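PDB 5UR2: bifunctional protein PutA from Bdellovibrio bacteriovorus, which probably catalyses both steps of proline breakdown to glutamate, using a flavin-dependent proline dehydrogenase and an NAD-dependent aldehyde dehydrogenase. Local coordinates for residues V197-Y203 and I217-L222; L202-I206 and K805-I809. All blocks are in the same frame, centred on the assembly; numbering follows the deposited sequence.

Contact 1: V197-Y203 and I217-L222. With P5F (N-propargylglycine-modified flavin adenine dinucleotide), chain F.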
# COMPACT_ATOMS: atom_id res chain seq x y z
N VAL B 197 4.91 47.85 25.47
CA VAL B 197 4.85 46.69 26.35
C VAL B 197 4.22 45.49 25.65
O VAL B 197 3.19 45.62 24.99
CB VAL B 197 4.05 47.04 27.63
CG1 VAL B 197 3.98 45.83 28.56
CG2 VAL B 197 4.68 48.22 28.34
N LYS B 198 4.83 44.31 25.82
CA LYS B 198 4.31 43.07 25.24
C LYS B 198 3.55 42.37 26.35
O LYS B 198 4.13 42.02 27.41
CB LYS B 198 5.42 42.20 24.65
CG LYS B 198 5.52 41.98 23.15
CD LYS B 198 6.21 42.97 22.23
CE LYS B 198 5.74 43.03 20.78
NZ LYS B 198 6.33 44.02 19.87
N MET B 199 2.25 42.16 26.15
CA MET B 199 1.40 41.66 27.23
C MET B 199 1.79 40.27 27.73
O MET B 199 1.93 40.06 28.93
CB MET B 199 -0.07 41.62 26.78
CG MET B 199 -1.04 41.31 27.93
SD MET B 199 -2.75 41.09 27.45
CE MET B 199 -2.66 39.57 26.48
N THR B 200 1.97 39.30 26.83
CA THR B 200 2.26 37.95 27.30
C THR B 200 3.62 37.83 27.97
O THR B 200 3.88 36.81 28.60
CB THR B 200 2.17 36.96 26.15
OG1 THR B 200 3.27 37.19 25.25
CG2 THR B 200 0.85 37.16 25.44
N ALA B 201 4.49 38.83 27.87
CA ALA B 201 5.74 38.76 28.60
C ALA B 201 5.55 38.95 30.10
O ALA B 201 6.48 38.66 30.86
CB ALA B 201 6.71 39.81 28.07
N LEU B 202 4.38 39.41 30.54
CA LEU B 202 4.13 39.69 31.94
C LEU B 202 3.52 38.53 32.71
O LEU B 202 3.36 38.64 33.93
CB LEU B 202 3.20 40.89 32.09
CG LEU B 202 3.86 42.18 31.63
CD1 LEU B 202 2.82 43.27 31.46
CD2 LEU B 202 4.87 42.55 32.68
N TYR B 203 3.16 37.43 32.06
CA TYR B 203 2.53 36.32 32.75
C TYR B 203 2.74 35.05 31.94
O TYR B 203 2.48 35.06 30.73
CB TYR B 203 1.03 36.59 32.95
CG TYR B 203 0.23 35.46 33.63
CD1 TYR B 203 0.71 34.82 34.77
CD2 TYR B 203 -1.01 35.07 33.14
CE1 TYR B 203 -0.03 33.81 35.39
CE2 TYR B 203 -1.76 34.06 33.76
CZ TYR B 203 -1.25 33.44 34.88
OH TYR B 203 -1.98 32.44 35.48
N ILE B 217 -5.46 38.44 35.91
CA ILE B 217 -4.03 38.41 36.21
C ILE B 217 -3.26 39.32 35.27
O ILE B 217 -2.38 40.08 35.71
CB ILE B 217 -3.50 36.96 36.16
CG1 ILE B 217 -4.07 36.14 37.31
CG2 ILE B 217 -1.96 36.93 36.18
CD1 ILE B 217 -3.78 34.64 37.21
N LEU B 218 -3.58 39.28 33.97
CA LEU B 218 -2.90 40.15 33.01
C LEU B 218 -3.09 41.62 33.38
O LEU B 218 -2.13 42.40 33.39
CB LEU B 218 -3.39 39.87 31.59
CG LEU B 218 -2.92 38.52 31.04
CD1 LEU B 218 -3.70 38.11 29.79
CD2 LEU B 218 -1.45 38.56 30.75
N LYS B 219 -4.33 42.02 33.70
CA LYS B 219 -4.58 43.38 34.13
C LYS B 219 -3.78 43.74 35.38
O LYS B 219 -3.23 44.84 35.47
CB LYS B 219 -6.08 43.59 34.39
CG LYS B 219 -6.92 43.62 33.13
CD LYS B 219 -8.40 43.32 33.39
CE LYS B 219 -9.09 44.44 34.16
NZ LYS B 219 -10.52 44.12 34.39
N ASP B 220 -3.70 42.81 36.34
CA ASP B 220 -2.95 43.08 37.56
C ASP B 220 -1.48 43.30 37.26
O ASP B 220 -0.83 44.13 37.91
CB ASP B 220 -3.10 41.93 38.57
CG ASP B 220 -4.49 41.82 39.17
OD1 ASP B 220 -5.28 42.76 38.99
OD2 ASP B 220 -4.78 40.80 39.84
N ARG B 221 -0.92 42.58 36.29
CA ARG B 221 0.50 42.75 36.00
C ARG B 221 0.75 44.02 35.21
O ARG B 221 1.80 44.66 35.40
CB ARG B 221 1.03 41.54 35.23
CG ARG B 221 0.75 40.19 35.91
CD ARG B 221 1.68 39.93 37.07
NE ARG B 221 1.34 38.71 37.80
CZ ARG B 221 1.82 37.49 37.54
NH1 ARG B 221 2.66 37.29 36.54
NH2 ARG B 221 1.45 36.46 38.30
N LEU B 222 -0.19 44.42 34.35
CA LEU B 222 -0.07 45.65 33.57
C LEU B 222 -0.31 46.89 34.41
O LEU B 222 0.31 47.93 34.18
CB LEU B 222 -1.05 45.65 32.39
CG LEU B 222 -0.48 45.50 30.99
CD1 LEU B 222 -1.56 45.82 29.96
CD2 LEU B 222 0.72 46.41 30.82
PA P5F F . 4.06 46.69 3.46
O1A P5F F . 3.22 47.79 2.72
O2A P5F F . 5.04 45.96 2.69
O5B P5F F . 3.26 45.56 4.04
C5B P5F F . 3.78 44.29 4.43
C4B P5F F . 2.72 43.57 5.28
O4B P5F F . 1.63 43.09 4.53
C3B P5F F . 3.18 42.38 6.06
O3B P5F F . 3.88 42.72 7.20
C2B P5F F . 1.91 41.69 6.36
O2B P5F F . 1.31 42.29 7.45
C1B P5F F . 1.10 41.95 5.15
N9A P5F F . 1.11 40.88 4.18
C8A P5F F . 2.21 40.32 3.54
N7A P5F F . 1.78 39.38 2.70
C5A P5F F . 0.39 39.29 2.75
C6A P5F F . -0.58 38.50 2.13
N6A P5F F . -0.20 37.50 1.17
N1A P5F F . -1.88 38.66 2.42
C2A P5F F . -2.29 39.59 3.31
N3A P5F F . -1.37 40.36 3.96
C4A P5F F . -0.06 40.25 3.70
N1 P5F F . 3.12 44.25 13.93
C2 P5F F . 2.22 43.56 14.83
O2 P5F F . 1.50 42.50 14.34
N3 P5F F . 2.07 43.98 16.19
C4 P5F F . 2.80 45.07 16.73
O4 P5F F . 2.61 45.42 18.07
C4X P5F F . 3.75 45.79 15.78
N5 P5F F . 4.65 46.84 16.26
C5X P5F F . 5.18 47.75 15.23
C6 P5F F . 5.63 49.13 15.60
C7 P5F F . 6.06 50.03 14.60
C7M P5F F . 6.51 51.42 14.99
C8 P5F F . 6.07 49.64 13.23
C8M P5F F . 6.52 50.57 12.13
C9 P5F F . 5.65 48.34 12.86
C9A P5F F . 5.20 47.38 13.91
N10 P5F F . 4.74 46.04 13.53
C10 P5F F . 3.88 45.37 14.45
C1' P5F F . 4.98 45.46 12.18
C2' P5F F . 3.95 45.93 11.15
O2' P5F F . 2.73 45.37 11.47
C3' P5F F . 4.29 45.59 9.70
O3' P5F F . 4.35 44.22 9.57
C4' P5F F . 5.62 46.15 9.20
O4' P5F F . 5.86 47.32 9.91
C5' P5F F . 5.72 46.33 7.67
O5' P5F F . 4.54 46.81 7.07
P P5F F . 4.47 47.93 5.89
O1P P5F F . 3.17 48.83 5.80
O2P P5F F . 5.85 48.65 6.10
O3P P5F F . 4.97 47.09 4.57
C21 P5F F . 6.11 45.25 17.73
C22 P5F F . 5.35 46.14 17.06
C23 P5F F . 5.52 44.36 18.84
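In the proline dehydrogenase barrel, the loop that follows strand 194-197 folds over helix 211-232, and Tyr203 lies against Ile217 and Arg221. The Ile217 methyl CG2 stands over one face of the Tyr203 ring. This is a CH-pi contact, with Ile217 CG2 3.5 Å from the centroid of the Tyr203 ring and 3° off the ring normal. Ile217 CD1 reaches further along the ring and meets Tyr203 CZ at 3.6 Å. At the ring's edge, Leu218 CD2 touches Tyr203 CB. The same CG2 methyl of Ile217 also lies over a face of the Arg221 guanidinium, toward its rim. That group is turned almost at right angles to the ring, with 83° between the planes. Arg221 bends at chi2 (-77°), which brings NH1 to the loop. Arg221 NH1 gives a hydrogen bond to Leu202 O (3.0 Å), in the carbonyl plane. Glu152 forms a salt bridge with the same nitrogen.

The eight parallel strands form a (beta/alpha)8 TIM barrel, and these segments belong to its second beta-alpha unit. Beside the tyrosine the packing is apolar. Leu202 CD1 and Leu222 CD2 meet at 3.8 Å, the side chains crossing at about a right angle. Val197 CG1 touches the same Leu222 methyl. Leu218 CD1 meets Met199 CE at 3.8 Å, and helix 246-257 also covers this pair. Lys198 starts away from the helix. Lys198 NZ is bonded covalently to C23 of the N-propargylglycine-modified flavin (1.4 Å) and hydrogen-bonded to Tyr403 OH.

Contact 2: L202-I206 and K805-I809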
# COMPACT_ATOMS: atom_id res chain seq x y z
N LEU B 202 4.38 39.41 30.54
CA LEU B 202 4.13 39.69 31.94
C LEU B 202 3.52 38.53 32.71
O LEU B 202 3.36 38.64 33.93
CB LEU B 202 3.20 40.89 32.09
CG LEU B 202 3.86 42.18 31.63
CD1 LEU B 202 2.82 43.27 31.46
CD2 LEU B 202 4.87 42.55 32.68
N TYR B 203 3.16 37.43 32.06
CA TYR B 203 2.53 36.32 32.75
C TYR B 203 2.74 35.05 31.94
O TYR B 203 2.48 35.06 30.73
CB TYR B 203 1.03 36.59 32.95
CG TYR B 203 0.23 35.46 33.63
CD1 TYR B 203 0.71 34.82 34.77
CD2 TYR B 203 -1.01 35.07 33.14
CE1 TYR B 203 -0.03 33.81 35.39
CE2 TYR B 203 -1.76 34.06 33.76
CZ TYR B 203 -1.25 33.44 34.88
OH TYR B 203 -1.98 32.44 35.48
N SER B 204 3.18 33.97 32.59
CA SER B 204 3.57 32.77 31.86
C SER B 204 2.47 31.72 31.74
O SER B 204 2.67 30.74 31.02
CB SER B 204 4.78 32.11 32.54
OG SER B 204 4.38 31.40 33.70
N GLN B 205 1.34 31.88 32.43
CA GLN B 205 0.31 30.84 32.45
C GLN B 205 -1.04 31.32 31.93
O GLN B 205 -2.09 31.02 32.49
CB GLN B 205 0.16 30.25 33.86
CG GLN B 205 1.47 29.70 34.44
CD GLN B 205 2.12 28.62 33.57
OE1 GLN B 205 1.49 27.64 33.18
NE2 GLN B 205 3.40 28.79 33.30
N ILE B 206 -1.04 32.06 30.82
CA ILE B 206 -2.31 32.45 30.22
C ILE B 206 -3.06 31.20 29.77
O ILE B 206 -2.50 30.32 29.11
CB ILE B 206 -2.08 33.42 29.06
CG1 ILE B 206 -1.52 34.73 29.60
CG2 ILE B 206 -3.37 33.62 28.28
CD1 ILE B 206 -1.04 35.68 28.51
N LYS B 805 7.85 25.10 38.27
CA LYS B 805 7.28 25.76 39.45
C LYS B 805 6.02 26.55 39.13
O LYS B 805 5.24 26.84 40.04
CB LYS B 805 8.28 26.74 40.10
CG LYS B 805 9.40 26.13 40.92
CD LYS B 805 10.26 27.24 41.51
CE LYS B 805 11.48 26.69 42.23
NZ LYS B 805 12.44 27.78 42.55
N SER B 806 5.82 26.94 37.88
CA SER B 806 4.74 27.85 37.55
C SER B 806 3.44 27.16 37.14
O SER B 806 2.40 27.82 37.10
CB SER B 806 5.18 28.80 36.43
OG SER B 806 6.37 29.48 36.81
N ILE B 807 3.46 25.87 36.80
CA ILE B 807 2.24 25.25 36.28
C ILE B 807 1.34 24.86 37.44
O ILE B 807 1.79 24.51 38.53
CB ILE B 807 2.53 24.05 35.36
CG1 ILE B 807 3.20 22.92 36.12
CG2 ILE B 807 3.40 24.50 34.18
CD1 ILE B 807 3.39 21.69 35.27
N GLU B 808 0.03 24.93 37.20
CA GLU B 808 -0.97 24.79 38.25
C GLU B 808 -1.61 23.40 38.22
O GLU B 808 -1.90 22.86 37.15
CB GLU B 808 -2.04 25.87 38.11
CG GLU B 808 -1.48 27.29 38.08
CD GLU B 808 -2.55 28.35 38.25
OE1 GLU B 808 -3.40 28.23 39.16
OE2 GLU B 808 -2.54 29.31 37.44
N ILE B 809 -1.83 22.84 39.40
CA ILE B 809 -2.44 21.52 39.56
C ILE B 809 -3.81 21.73 40.20
O ILE B 809 -3.91 22.31 41.29
CB ILE B 809 -1.56 20.60 40.43
CG1 ILE B 809 -0.14 20.48 39.85
CG2 ILE B 809 -2.19 19.23 40.59
CD1 ILE B 809 0.86 21.44 40.48
O HOH W 1 -0.55 26.41 34.72
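Gln205 lies along Ser806 and Ile807 where the proline dehydrogenase barrel meets the aldehyde dehydrogenase domain. It sits in the loop between strand 194-197 and helix 211-232. Its partners lie where helix 790-806 runs out into a loop. The Gln205 side chain is folded, with chi1 -56° and chi2 -57°. The fold carries the amide back over its own loop, and Gln205 NE2 gives a hydrogen bond to Ser204 OG at 2.8 Å. Ser204 OG lies 15° out of the amide plane. It is also hydrogen-bonded to Glu152, so two partners hold it.

Across the interface Gln205 makes mostly van der Waals contacts. Gln205 CG rests 3.4 Å from Ser806 O, and Gln205 NE2 lies 3.6 Å from Ser806 CB. The Ser806 hydroxyl has other partners, Glu152 N and Glu802 O. Gln205 OE1 lies near the Ile807 methyl CG2, at 3.8 Å.

Gln205 N lies over the centre of the Tyr203 ring, 3.6 Å above its plane. Tyr203 OH comes within 3.7 Å of Glu808 OE2, without a hydrogen bond between them. Lys816 NZ serves both, in a salt bridge to Glu808 and a weak hydrogen bond to Tyr203. One water bridges the two segments: it donates to Gln205 OE1 at 2.8 Å and accepts from the backbone Glu808 N at 2.9 Å.

In the fold
Contacts 1 and 2 share Leu202 and Tyr203, and their centres are 12 Å apart. The Tyr203 ring lies between helix 211-232 on one face and its own loop on the other, while its OH points toward Glu808. Ile206 CD1 adds direct packing, lying 3.7 Å from Leu218 CD2 and 3.9 Å from Thr200 CG2. Glu152 is a common polar partner. Its carboxylate meets Arg221 NH1 and Ser204 OG, whereas its backbone N meets Ser806 OG. The loop that begins at Lys198, covalently joined to the modified flavin, reaches at Gln205 the surface that meets 805-809. Both contacts lie away from the predicted catalytic residues Glu746 and Cys780.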